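Local atomic coordinates of beta-N-acetylglucosaminidase Nag2 (Vibrio harveyi, PDB entry 6EZR), a protein that probably hydrolyses terminal non-reducing N-acetyl-D-hexosamine residues of N-acetyl-beta-D-hexosaminides, as a glycosyl hydrolase of family 20. Residues A[7-12]-A[25-30]; A[31-36]-A[73-78]; A[163-168]-A[197-202]; A[210-215]-A[256-261]. One frame throughout, in Å; residues are numbered along the deposited sequence. Where two conformers were deposited one is given.

Contact 1. Residues A[7-12]-A[25-30]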
loop_
_atom_site.group_PDB
_atom_site.type_symbol
_atom_site.label_atom_id
_atom_site.label_comp_id
_atom_site.label_asym_id
_atom_site.label_seq_id
_atom_site.Cartn_x
_atom_site.Cartn_y
_atom_site.Cartn_z
ATOM N N ARG A 7 -31.472 -11.426 -6.149
ATOM C CA ARG A 7 -30.607 -11.946 -5.091
ATOM C C ARG A 7 -29.753 -13.092 -5.604
ATOM O O ARG A 7 -30.232 -13.924 -6.372
ATOM C CB ARG A 7 -31.457 -12.445 -3.923
ATOM C CG ARG A 7 -30.674 -12.989 -2.738
ATOM C CD ARG A 7 -31.562 -13.197 -1.520
ATOM N NE ARG A 7 -31.292 -12.221 -0.457
ATOM C CZ ARG A 7 -31.840 -11.008 -0.339
ATOM N NH1 ARG A 7 -32.726 -10.537 -1.222
ATOM N NH2 ARG A 7 -31.488 -10.240 0.689
ATOM N N VAL A 8 -28.493 -13.132 -5.167
ATOM C CA VAL A 8 -27.555 -14.198 -5.548
ATOM C C VAL A 8 -26.913 -14.825 -4.302
ATOM O O VAL A 8 -26.340 -14.112 -3.471
ATOM C CB VAL A 8 -26.505 -13.710 -6.590
ATOM C CG1 VAL A 8 -25.503 -12.721 -6.000
ATOM C CG2 VAL A 8 -25.796 -14.896 -7.224
ATOM N N ASP A 9 -27.044 -16.152 -4.181
ATOM C CA ASP A 9 -26.506 -16.935 -3.051
ATOM C C ASP A 9 -25.400 -17.867 -3.516
ATOM O O ASP A 9 -25.611 -18.710 -4.395
ATOM C CB ASP A 9 -27.582 -17.813 -2.392
ATOM C CG ASP A 9 -28.695 -17.014 -1.755
ATOM O OD1 ASP A 9 -28.597 -15.773 -1.722
ATOM O OD2 ASP A 9 -29.687 -17.635 -1.295
ATOM N N LEU A 10 -24.244 -17.730 -2.884
ATOM C CA LEU A 10 -23.083 -18.549 -3.173
ATOM C C LEU A 10 -22.800 -19.455 -1.974
ATOM O O LEU A 10 -22.811 -19.009 -0.836
ATOM C CB LEU A 10 -21.893 -17.640 -3.472
ATOM C CG LEU A 10 -20.619 -18.274 -4.016
ATOM C CD1 LEU A 10 -20.856 -18.880 -5.392
ATOM C CD2 LEU A 10 -19.533 -17.215 -4.092
ATOM N N VAL A 11 -22.562 -20.731 -2.245
ATOM C CA VAL A 11 -22.412 -21.761 -1.208
ATOM C C VAL A 11 -21.194 -22.625 -1.544
ATOM O O VAL A 11 -20.926 -22.883 -2.717
ATOM C CB VAL A 11 -23.687 -22.647 -1.129
ATOM C CG1 VAL A 11 -23.587 -23.696 -0.028
ATOM C CG2 VAL A 11 -24.926 -21.795 -0.893
ATOM N N VAL A 12 -20.454 -23.049 -0.520
ATOM C CA VAL A 12 -19.369 -24.032 -0.696
ATOM C C VAL A 12 -20.015 -25.406 -0.727
ATOM O O VAL A 12 -20.724 -25.783 0.199
ATOM C CB VAL A 12 -18.299 -23.994 0.419
ATOM C CG1 VAL A 12 -17.134 -24.922 0.076
ATOM C CG2 VAL A 12 -17.759 -22.588 0.613
ATOM N N THR A 25 -26.780 -19.807 -6.764
ATOM C CA THR A 25 -28.212 -19.668 -7.071
ATOM C C THR A 25 -28.598 -18.197 -7.235
ATOM O O THR A 25 -28.411 -17.413 -6.325
ATOM C CB THR A 25 -29.105 -20.297 -5.981
ATOM O OG1 THR A 25 -28.567 -21.561 -5.589
ATOM C CG2 THR A 25 -30.519 -20.518 -6.507
ATOM N N PHE A 26 -29.127 -17.844 -8.403
ATOM C CA PHE A 26 -29.706 -16.523 -8.654
ATOM C C PHE A 26 -31.239 -16.599 -8.629
ATOM O O PHE A 26 -31.840 -17.439 -9.318
ATOM C CB PHE A 26 -29.234 -15.953 -9.989
ATOM C CG PHE A 26 -29.867 -14.637 -10.333
ATOM C CD1 PHE A 26 -29.370 -13.457 -9.809
ATOM C CD2 PHE A 26 -30.985 -14.579 -11.157
ATOM C CE1 PHE A 26 -29.962 -12.238 -10.114
ATOM C CE2 PHE A 26 -31.583 -13.364 -11.462
ATOM C CZ PHE A 26 -31.071 -12.191 -10.936
ATOM N N HIS A 27 -31.846 -15.689 -7.861
ATOM C CA HIS A 27 -33.291 -15.682 -7.601
ATOM C C HIS A 27 -33.968 -14.468 -8.243
ATOM O O HIS A 27 -33.687 -13.328 -7.871
ATOM C CB HIS A 27 -33.586 -15.634 -6.088
ATOM C CG HIS A 27 -32.768 -16.573 -5.260
ATOM N ND1 HIS A 27 -32.923 -17.938 -5.301
ATOM C CD2 HIS A 27 -31.820 -16.337 -4.324
ATOM C CE1 HIS A 27 -32.093 -18.507 -4.449
ATOM N NE2 HIS A 27 -31.410 -17.556 -3.843
ATOM N N ASN A 28 -34.854 -14.719 -9.202
ATOM C CA ASN A 28 -35.761 -13.688 -9.696
ATOM C C ASN A 28 -36.954 -13.591 -8.746
ATOM O O ASN A 28 -37.886 -14.400 -8.815
ATOM C CB ASN A 28 -36.238 -14.000 -11.118
ATOM C CG ASN A 28 -37.109 -12.894 -11.707
ATOM O OD1 ASN A 28 -37.309 -11.840 -11.096
ATOM N ND2 ASN A 28 -37.624 -13.133 -12.908
ATOM N N LEU A 29 -36.906 -12.607 -7.855
ATOM C CA LEU A 29 -37.983 -12.384 -6.890
ATOM C C LEU A 29 -38.938 -11.256 -7.309
ATOM O O LEU A 29 -39.832 -10.902 -6.550
ATOM C CB LEU A 29 -37.401 -12.123 -5.493
ATOM C CG LEU A 29 -36.363 -13.141 -4.997
ATOM C CD1 LEU A 29 -35.868 -12.766 -3.608
ATOM C CD2 LEU A 29 -36.926 -14.556 -5.002
ATOM N N SER A 30 -38.746 -10.702 -8.509
ATOM C CA SER A 30 -39.693 -9.753 -9.096
ATOM C C SER A 30 -40.942 -10.481 -9.602
ATOM O O SER A 30 -40.951 -11.713 -9.738
ATOM C CB SER A 30 -39.044 -8.966 -10.246
ATOM O OG SER A 30 -38.975 -9.727 -11.443
HETATM O O HOH W 1 -26.465 -21.532 -4.053
#
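Arg7 CB and Asp9 CG lie at the edge of the His27 ring, near its plane. Thr25 O, from the ring's own strand, is over one face, nearer the rim than the centre. The Phe26 ring is on the other side of the sheet, with Val8 CB at its edge. The two strands form a beta hairpin of the N-terminal beta domain and run antiparallel, at 160°. Arg7 pairs with His27 and Asp9 with Thr25 as hydrogen-bonded pairs; Val8 and Phe26 form the non-hydrogen-bonded pair between them. His27 N donates to Arg7 O over 2.8 Å; the return bond, Arg7 N to His27 O, is weak. The first torsion of His27 (chi1 -45°) sets CG beside its own backbone N, and the imidazole extends across the strand gap to Asp9. Carboxylate and ring planes are 72° apart. The other carboxylate oxygen, OD1, is hydrogen-bonded to Thr118 OG1. His27 ND1 bonds to ND1 of His78 on the next strand, so the imidazole is held at both nitrogens. A water bridges Asp9 O and Thr25 OG1. His27 NE2 donates to Asp9 OD2 over 3.1 Å, in the ring plane but from above the carboxylate plane.

Contact 2. Residues A[31-36]-A[73-78]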
loop_
_atom_site.group_PDB
_atom_site.type_symbol
_atom_site.label_atom_id
_atom_site.label_comp_id
_atom_site.label_asym_id
_atom_site.label_seq_id
_atom_site.Cartn_x
_atom_site.Cartn_y
_atom_site.Cartn_z
ATOM N N ASP A 31 -41.977 -9.700 -9.904
ATOM C CA ASP A 31 -43.270 -10.240 -10.360
ATOM C C ASP A 31 -43.322 -10.478 -11.875
ATOM O O ASP A 31 -44.250 -11.131 -12.358
ATOM C CB ASP A 31 -44.424 -9.324 -9.929
ATOM C CG ASP A 31 -44.513 -9.154 -8.412
ATOM O OD1 ASP A 31 -44.313 -10.144 -7.675
ATOM O OD2 ASP A 31 -44.790 -8.022 -7.956
ATOM N N GLN A 32 -42.331 -9.962 -12.606
ATOM C CA GLN A 32 -42.227 -10.157 -14.063
ATOM C C GLN A 32 -40.976 -10.955 -14.443
ATOM O O GLN A 32 -39.971 -10.943 -13.726
ATOM C CB GLN A 32 -42.269 -8.817 -14.826
ATOM C CG GLN A 32 -41.269 -7.750 -14.379
ATOM C CD GLN A 32 -41.761 -6.864 -13.235
ATOM O OE1 GLN A 32 -42.966 -6.646 -13.065
ATOM N NE2 GLN A 32 -40.820 -6.343 -12.445
ATOM N N ASP A 33 -41.067 -11.642 -15.582
ATOM C CA ASP A 33 -39.980 -12.466 -16.128
ATOM C C ASP A 33 -38.767 -11.625 -16.515
ATOM O O ASP A 33 -38.908 -10.459 -16.885
ATOM C CB ASP A 33 -40.448 -13.210 -17.385
ATOM C CG ASP A 33 -41.604 -14.165 -17.123
ATOM O OD1 ASP A 33 -42.053 -14.275 -15.959
ATOM O OD2 ASP A 33 -42.062 -14.807 -18.096
ATOM N N LEU A 34 -37.582 -12.229 -16.422
ATOM C CA LEU A 34 -36.350 -11.618 -16.928
ATOM C C LEU A 34 -36.068 -12.184 -18.307
ATOM O O LEU A 34 -35.985 -13.399 -18.463
ATOM C CB LEU A 34 -35.167 -11.891 -15.998
ATOM C CG LEU A 34 -35.092 -11.024 -14.738
ATOM C CD1 LEU A 34 -34.090 -11.612 -13.756
ATOM C CD2 LEU A 34 -34.735 -9.577 -15.068
ATOM N N ASN A 35 -35.933 -11.301 -19.295
ATOM C CA ASN A 35 -35.666 -11.686 -20.684
ATOM C C ASN A 35 -34.303 -11.172 -21.124
ATOM O O ASN A 35 -33.943 -10.034 -20.822
ATOM C CB ASN A 35 -36.749 -11.132 -21.621
ATOM C CG ASN A 35 -38.135 -11.674 -21.303
ATOM O OD1 ASN A 35 -38.547 -12.705 -21.836
ATOM N ND2 ASN A 35 -38.863 -10.975 -20.438
ATOM N N SER A 36 -33.567 -12.015 -21.850
ATOM C CA SER A 36 -32.224 -11.700 -22.369
ATOM C C SER A 36 -31.333 -11.111 -21.276
ATOM O O SER A 36 -30.746 -10.035 -21.420
ATOM C CB SER A 36 -32.311 -10.789 -23.603
ATOM O OG SER A 36 -32.641 -11.553 -24.752
ATOM N N LEU A 73 -35.831 -16.114 -17.530
ATOM C CA LEU A 73 -35.971 -16.601 -16.155
ATOM C C LEU A 73 -37.286 -16.067 -15.602
ATOM O O LEU A 73 -37.430 -14.863 -15.359
ATOM C CB LEU A 73 -34.793 -16.180 -15.262
ATOM C CG LEU A 73 -34.828 -16.663 -13.795
ATOM C CD1 LEU A 73 -34.837 -18.180 -13.664
ATOM C CD2 LEU A 73 -33.658 -16.088 -13.014
ATOM N N ALA A 74 -38.243 -16.970 -15.402
ATOM C CA ALA A 74 -39.584 -16.592 -14.968
ATOM C C ALA A 74 -39.603 -15.968 -13.575
ATOM O O ALA A 74 -38.659 -16.106 -12.798
ATOM C CB ALA A 74 -40.510 -17.796 -15.017
ATOM N N ALA A 75 -40.688 -15.258 -13.290
ATOM C CA ALA A 75 -40.921 -14.669 -11.976
ATOM C C ALA A 75 -40.963 -15.779 -10.931
ATOM O O ALA A 75 -41.524 -16.844 -11.185
ATOM C CB ALA A 75 -42.226 -13.887 -11.974
ATOM N N ASN A 76 -40.321 -15.529 -9.790
ATOM C CA ASN A 76 -40.194 -16.494 -8.676
ATOM C C ASN A 76 -39.297 -17.715 -8.930
ATOM O O ASN A 76 -39.179 -18.579 -8.062
ATOM C CB ASN A 76 -41.574 -16.958 -8.179
ATOM C CG ASN A 76 -42.485 -15.804 -7.814
ATOM O OD1 ASN A 76 -42.024 -14.737 -7.420
ATOM N ND2 ASN A 76 -43.791 -16.019 -7.929
ATOM N N HIS A 77 -38.643 -17.771 -10.089
ATOM C CA HIS A 77 -37.827 -18.924 -10.466
ATOM C C HIS A 77 -36.347 -18.685 -10.138
ATOM O O HIS A 77 -35.913 -17.559 -9.861
ATOM C CB HIS A 77 -38.024 -19.280 -11.945
ATOM C CG HIS A 77 -39.286 -20.038 -12.225
ATOM N ND1 HIS A 77 -40.501 -19.706 -11.661
ATOM C CD2 HIS A 77 -39.524 -21.100 -13.030
ATOM C CE1 HIS A 77 -41.427 -20.542 -12.095
ATOM N NE2 HIS A 77 -40.861 -21.397 -12.927
ATOM N N HIS A 78 -35.598 -19.782 -10.165
ATOM C CA HIS A 78 -34.202 -19.820 -9.735
ATOM C C HIS A 78 -33.305 -20.311 -10.879
ATOM O O HIS A 78 -33.679 -21.228 -11.619
ATOM C CB HIS A 78 -34.073 -20.738 -8.518
ATOM C CG HIS A 78 -35.190 -20.593 -7.524
ATOM N ND1 HIS A 78 -35.298 -19.514 -6.676
ATOM C CD2 HIS A 78 -36.245 -21.393 -7.242
ATOM C CE1 HIS A 78 -36.362 -19.654 -5.910
ATOM N NE2 HIS A 78 -36.956 -20.788 -6.234
#
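A small two-stranded antiparallel ladder, followed by a type II beta turn from Ala74 to His77, forms this contact at one end of the N-terminal beta domain. Leu34 and Leu73 are its hydrogen-bonded pair. Leu34 N donates to Leu73 O over 2.8 Å, nearly straight at 175°. Leu73 N returns a bond of 2.9 Å to Leu34 O. Both leucine side chains project from the same face, with CB atoms 4.4 Å apart. Asp33, just before Leu34, bonds to the turn through its carboxylate, placed beside its own backbone N (chi1 -61°). Asp33 OD1 accepts from Ala75 N over 3.2 Å, met from above the carboxylate plane. Ala75 CB presses on the backbone of the other segment, 3.4 Å from Asp31 O. The turn is closed by His77 N to Ala74 O, 3.2 Å. His77 ND1 donates to Ala75 O over 3.1 Å, tilted from the ring plane. The ring lies over the turn, Ala74 CB 3.7 Å above the centre of one face. Asn28, at the end of strand 19-28, donates through ND2 to Leu73 O. Leu34 and Leu73 both pack on Phe26 of that strand, and Leu34 also meets Ile102 and Phe104 of strand 99-105.

Contact 3. Residues A[163-168]-A[197-202]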
loop_
_atom_site.group_PDB
_atom_site.type_symbol
_atom_site.label_atom_id
_atom_site.label_comp_id
_atom_site.label_asym_id
_atom_site.label_seq_id
_atom_site.Cartn_x
_atom_site.Cartn_y
_atom_site.Cartn_z
ATOM N N GLY A 163 6.626 29.557 25.344
ATOM C CA GLY A 163 7.521 30.026 24.293
ATOM C C GLY A 163 8.400 28.919 23.746
ATOM O O GLY A 163 8.834 28.036 24.490
ATOM N N VAL A 164 8.669 28.972 22.445
ATOM C CA VAL A 164 9.552 28.000 21.787
ATOM C C VAL A 164 10.690 28.761 21.101
ATOM O O VAL A 164 10.451 29.633 20.266
ATOM C CB VAL A 164 8.796 27.019 20.843
ATOM C CG1 VAL A 164 7.798 27.732 19.950
ATOM C CG2 VAL A 164 9.760 26.181 20.001
ATOM N N ALA A 165 11.921 28.428 21.487
ATOM C CA ALA A 165 13.135 29.106 21.025
ATOM C C ALA A 165 13.886 28.222 20.045
ATOM O O ALA A 165 13.910 27.004 20.200
ATOM C CB ALA A 165 14.028 29.436 22.207
ATOM N N ILE A 166 14.519 28.842 19.056
ATOM C CA ILE A 166 15.195 28.113 17.983
ATOM C C ILE A 166 16.541 28.785 17.669
ATOM O O ILE A 166 16.603 29.949 17.246
ATOM C CB ILE A 166 14.271 27.936 16.735
ATOM C CG1 ILE A 166 15.030 27.357 15.538
ATOM C CG2 ILE A 166 13.578 29.240 16.355
ATOM C CD1 ILE A 166 14.116 26.761 14.483
ATOM N N TYR A 167 17.616 28.033 17.904
ATOM C CA TYR A 167 18.981 28.515 17.708
ATOM C C TYR A 167 19.693 27.826 16.547
ATOM O O TYR A 167 20.919 27.805 16.496
ATOM C CB TYR A 167 19.765 28.356 19.011
ATOM C CG TYR A 167 19.047 28.980 20.186
ATOM C CD1 TYR A 167 18.703 30.332 20.173
ATOM C CD2 TYR A 167 18.683 28.224 21.299
ATOM C CE1 TYR A 167 18.033 30.914 21.238
ATOM C CE2 TYR A 167 18.018 28.801 22.369
ATOM C CZ TYR A 167 17.697 30.142 22.331
ATOM O OH TYR A 167 17.040 30.711 23.387
ATOM N N THR A 168 18.918 27.285 15.610
ATOM C CA THR A 168 19.458 26.732 14.370
ATOM C C THR A 168 18.354 26.563 13.330
ATOM O O THR A 168 17.241 26.139 13.650
ATOM C CB THR A 168 20.197 25.392 14.585
ATOM O OG1 THR A 168 20.592 24.842 13.319
ATOM C CG2 THR A 168 19.341 24.378 15.348
ATOM N N LYS A 197 10.733 28.640 26.885
ATOM C CA LYS A 197 11.038 27.512 27.771
ATOM C C LYS A 197 11.280 26.201 27.017
ATOM O O LYS A 197 11.844 25.271 27.581
ATOM C CB LYS A 197 9.905 27.309 28.774
ATOM C CG LYS A 197 9.759 28.427 29.789
ATOM C CD LYS A 197 8.412 28.350 30.489
ATOM C CE LYS A 197 8.327 29.290 31.684
ATOM N NZ LYS A 197 8.858 28.652 32.920
ATOM N N ILE A 198 10.839 26.130 25.760
ATOM C CA ILE A 198 11.090 24.972 24.891
ATOM C C ILE A 198 12.150 25.362 23.847
ATOM O O ILE A 198 11.944 26.274 23.053
ATOM C CB ILE A 198 9.786 24.449 24.243
ATOM C CG1 ILE A 198 8.794 24.023 25.338
ATOM C CG2 ILE A 198 10.067 23.254 23.337
ATOM C CD1 ILE A 198 7.349 23.977 24.899
ATOM N N ILE A 199 13.275 24.646 23.849
ATOM C CA ILE A 199 14.493 25.082 23.157
ATOM C C ILE A 199 14.909 24.088 22.081
ATOM O O ILE A 199 14.961 22.888 22.331
ATOM C CB ILE A 199 15.633 25.298 24.182
ATOM C CG1 ILE A 199 15.358 26.571 24.986
ATOM C CG2 ILE A 199 17.001 25.423 23.520
ATOM C CD1 ILE A 199 16.011 26.599 26.347
ATOM N N PHE A 200 15.215 24.612 20.894
ATOM C CA PHE A 200 15.780 23.839 19.787
ATOM C C PHE A 200 17.230 24.275 19.573
ATOM O O PHE A 200 17.494 25.430 19.243
ATOM C CB PHE A 200 14.966 24.055 18.509
ATOM C CG PHE A 200 13.639 23.349 18.506
ATOM C CD1 PHE A 200 12.547 23.877 19.191
ATOM C CD2 PHE A 200 13.475 22.155 17.813
ATOM C CE1 PHE A 200 11.319 23.219 19.186
ATOM C CE2 PHE A 200 12.252 21.498 17.805
ATOM C CZ PHE A 200 11.169 22.031 18.490
ATOM N N LYS A 201 18.158 23.341 19.757
ATOM C CA LYS A 201 19.592 23.630 19.748
ATOM C C LYS A 201 20.328 22.687 18.801
ATOM O O LYS A 201 20.040 21.502 18.758
ATOM C CB LYS A 201 20.150 23.477 21.167
ATOM C CG LYS A 201 21.654 23.668 21.279
ATOM C CD LYS A 201 22.177 23.302 22.652
ATOM C CE LYS A 201 23.694 23.390 22.688
ATOM N NZ LYS A 201 24.225 22.844 23.966
ATOM N N SER A 202 21.297 23.221 18.068
ATOM C CA SER A 202 22.149 22.413 17.196
ATOM C C SER A 202 23.180 21.616 17.992
ATOM O O SER A 202 23.755 22.122 18.948
ATOM C CB SER A 202 22.883 23.309 16.207
ATOM O OG SER A 202 23.630 22.541 15.293
HETATM O O HOH W 2 22.142 25.974 18.412
#
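Val164 CG2 touches the Phe200 ring at its edge, 3.4 Å from CE1. The valine is turned so that CG2 lies opposite its own N and CG1 sits between N and the carbonyl carbon (chi1 46°). Phe200 has CG beside its backbone N (chi1 -74°), which carries the ring back along the neighbouring strand toward Val164. Ala165 O lies in the plane of this ring, at its edge. The same oxygen accepts from Phe200 N over 2.8 Å. Ile198 and Val164 meet on this face too, CB to CB. The strands are the two parallel ends of a beta-alpha-beta crossover, joined through helix 172-186, in the region assigned to family 20 domain 2. Lys175 of that helix packs on Val164 and Phe200, while Phe230 and Cys234 of helix 227-240 also reach the Phe200 side chain. On the opposite face Ala165 CB is 4.2 Å from Ile199 CG1. Tyr167 follows the strand end; its ring crosses Ile199 obliquely, and CE2 is 3.7 Å from Ile199 CG2, which approaches the ring edge. The backbone ladder continues to Tyr167 N, which donates to Phe200 O over 2.9 Å. Next, a water takes the place of a direct bond, donating to Tyr167 O and accepting from Ser202 N. Thr168 CG2 packs 3.5 Å from Ser202 N.

Contact 4. Residues A[210-215]-A[256-261]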
loop_
_atom_site.group_PDB
_atom_site.type_symbol
_atom_site.label_atom_id
_atom_site.label_comp_id
_atom_site.label_asym_id
_atom_site.label_seq_id
_atom_site.Cartn_x
_atom_site.Cartn_y
_atom_site.Cartn_z
ATOM N N ALA A 210 19.253 11.298 14.487
ATOM C CA ALA A 210 19.429 11.199 15.925
ATOM C C ALA A 210 19.000 12.480 16.615
ATOM O O ALA A 210 18.990 13.564 16.019
ATOM C CB ALA A 210 20.875 10.885 16.275
ATOM N N TYR A 211 18.641 12.339 17.882
ATOM C CA TYR A 211 18.300 13.480 18.697
ATOM C C TYR A 211 18.499 13.195 20.171
ATOM O O TYR A 211 18.552 12.038 20.603
ATOM C CB TYR A 211 16.853 13.906 18.445
ATOM C CG TYR A 211 15.813 12.908 18.918
ATOM C CD1 TYR A 211 15.362 11.892 18.080
ATOM C CD2 TYR A 211 15.273 12.987 20.200
ATOM C CE1 TYR A 211 14.405 10.987 18.504
ATOM C CE2 TYR A 211 14.321 12.075 20.636
ATOM C CZ TYR A 211 13.889 11.076 19.783
ATOM O OH TYR A 211 12.944 10.169 20.211
ATOM N N LYS A 212 18.626 14.285 20.917
ATOM C CA LYS A 212 18.512 14.286 22.359
ATOM C C LYS A 212 17.278 15.109 22.682
ATOM O O LYS A 212 16.928 16.043 21.951
ATOM C CB LYS A 212 19.736 14.908 23.020
ATOM C CG LYS A 212 20.955 14.017 23.136
ATOM C CD LYS A 212 22.070 14.762 23.866
ATOM C CE LYS A 212 23.172 13.849 24.389
ATOM N NZ LYS A 212 24.186 13.515 23.349
ATOM N N LEU A 213 16.619 14.749 23.773
ATOM C CA LEU A 213 15.414 15.431 24.220
ATOM C C LEU A 213 15.385 15.311 25.728
ATOM O O LEU A 213 15.206 14.212 26.263
ATOM C CB LEU A 213 14.177 14.797 23.578
ATOM C CG LEU A 213 12.763 15.053 24.108
ATOM C CD1 LEU A 213 12.459 16.523 24.314
ATOM C CD2 LEU A 213 11.761 14.449 23.133
ATOM N N LYS A 214 15.600 16.435 26.406
ATOM C CA LYS A 214 15.658 16.452 27.857
ATOM C C LYS A 214 14.558 17.358 28.392
ATOM O O LYS A 214 14.489 18.534 28.041
ATOM C CB LYS A 214 17.035 16.903 28.344
ATOM C CG LYS A 214 17.263 16.648 29.831
ATOM C CD LYS A 214 18.697 16.948 30.245
ATOM C CE LYS A 214 18.816 17.189 31.747
ATOM N NZ LYS A 214 20.165 17.702 32.125
ATOM N N VAL A 215 13.687 16.781 29.217
ATOM C CA VAL A 215 12.653 17.525 29.920
ATOM C C VAL A 215 13.160 17.809 31.338
ATOM O O VAL A 215 13.279 16.897 32.157
ATOM C CB VAL A 215 11.320 16.747 29.959
ATOM C CG1 VAL A 215 10.210 17.587 30.580
ATOM C CG2 VAL A 215 10.908 16.302 28.559
ATOM N N SER A 256 15.300 11.989 30.235
ATOM C CA SER A 256 16.424 12.172 29.335
ATOM C C SER A 256 16.338 11.138 28.217
ATOM O O SER A 256 16.411 9.939 28.478
ATOM C CB SER A 256 17.738 12.021 30.092
ATOM O OG SER A 256 18.835 12.246 29.224
ATOM N N ILE A 257 16.175 11.611 26.982
ATOM C CA ILE A 257 16.050 10.745 25.812
ATOM C C ILE A 257 17.231 10.963 24.867
ATOM O O ILE A 257 17.496 12.080 24.454
ATOM C CB ILE A 257 14.715 10.970 25.073
ATOM C CG1 ILE A 257 13.537 10.616 25.992
ATOM C CG2 ILE A 257 14.641 10.107 23.816
ATOM C CD1 ILE A 257 12.173 11.038 25.488
ATOM N N ILE A 258 17.946 9.881 24.568
ATOM C CA ILE A 258 18.943 9.839 23.501
ATOM C C ILE A 258 18.448 8.743 22.555
ATOM O O ILE A 258 18.138 7.640 22.992
ATOM C CB ILE A 258 20.368 9.519 24.015
ATOM C CG1 ILE A 258 20.777 10.460 25.166
ATOM C CG2 ILE A 258 21.390 9.641 22.883
ATOM C CD1 ILE A 258 21.904 9.923 26.031
ATOM N N ASP A 259 18.368 9.055 21.265
ATOM C CA ASP A 259 17.663 8.207 20.305
ATOM C C ASP A 259 18.264 8.382 18.913
ATOM O O ASP A 259 18.779 9.448 18.573
ATOM C CB ASP A 259 16.174 8.581 20.295
ATOM C CG ASP A 259 15.248 7.429 19.893
ATOM O OD1 ASP A 259 15.679 6.257 19.818
ATOM O OD2 ASP A 259 14.050 7.696 19.656
ATOM N N SER A 260 18.215 7.311 18.126
ATOM C CA SER A 260 18.670 7.328 16.746
ATOM C C SER A 260 18.069 6.119 16.011
ATOM O O SER A 260 17.795 5.099 16.636
ATOM C CB SER A 260 20.208 7.334 16.667
ATOM O OG SER A 260 20.774 6.043 16.838
ATOM N N PRO A 261 17.863 6.234 14.687
ATOM C CA PRO A 261 17.204 5.174 13.924
ATOM C C PRO A 261 18.060 3.918 13.717
ATOM O O PRO A 261 19.237 4.025 13.374
ATOM C CB PRO A 261 16.921 5.844 12.575
ATOM C CG PRO A 261 17.946 6.919 12.454
ATOM C CD PRO A 261 18.181 7.407 13.849
#
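This is an antiparallel strand pairing in the mixed sheet of the region assigned to family 20 domain 2, between strand 211-215 and the end of strand 249-259. The axes are 4.8 Å apart, at 173°. Tyr211 with Asp259 and Leu213 with Ile257 are hydrogen-bonded pairs; Lys212 with Ile258 and Lys214 with Ser256 are non-hydrogen-bonded. Leu213 N to Ile257 O and Ile257 N to Leu213 O are both 2.9 Å. Tyr211, Leu213, Ile257 and Asp259 share one face; the first three pack on helix 227-240. Tyr211 holds CG between its backbone N and carbonyl carbon (chi1 67°), and its ring and Asp259 rise from the sheet together. Asp259 CB lies over one face of the ring, 3.8 Å from its centroid, a CH-pi contact. Ile257 CG2 comes to 3.8 Å from Tyr211 CE2. Leu213 packs flank to flank with Ile257, CB to CB 4.1 Å. On the other face the aliphatic part of Lys212 runs alongside Ile258, CG to CG1 4.1 Å. Tyr211 OH bonds to Thr236 OG1 of helix 227-240. Asp259 OD1 accepts from Asn147 N and from Trp608 NE1 of helix 599-608, linking this sheet to the catalytic domain. Tyr211 OH and Asp259 OD2 are 2.8 Å apart, a weak bond. Two N-H groups on OD1 and a hydroxyl at OD2 would be consistent with a stabilised negative charge on the buried carboxylate.

Overall arrangement
Contacts 1 and 2 lie together in the N-terminal beta domain, with centres about 12 Å apart. They touch through Asn28 and share no strand, though strand 34-35 follows strand 19-28. Contacts 3 and 4 belong to one mixed sheet on the opposite side of the chain's centre, about 15 Å apart between centres. Each contact has a buried face and a more exposed one. In 3 and 4 the buried faces lie against helices. In 1 and 2 Phe26 and the leucines form the inner side, with polar groups and the turn outside. Contact 3 is parallel and mostly apolar; the others are antiparallel. Contact 4 pairs a buried tyrosine and aspartate where the sheet meets the catalytic domain.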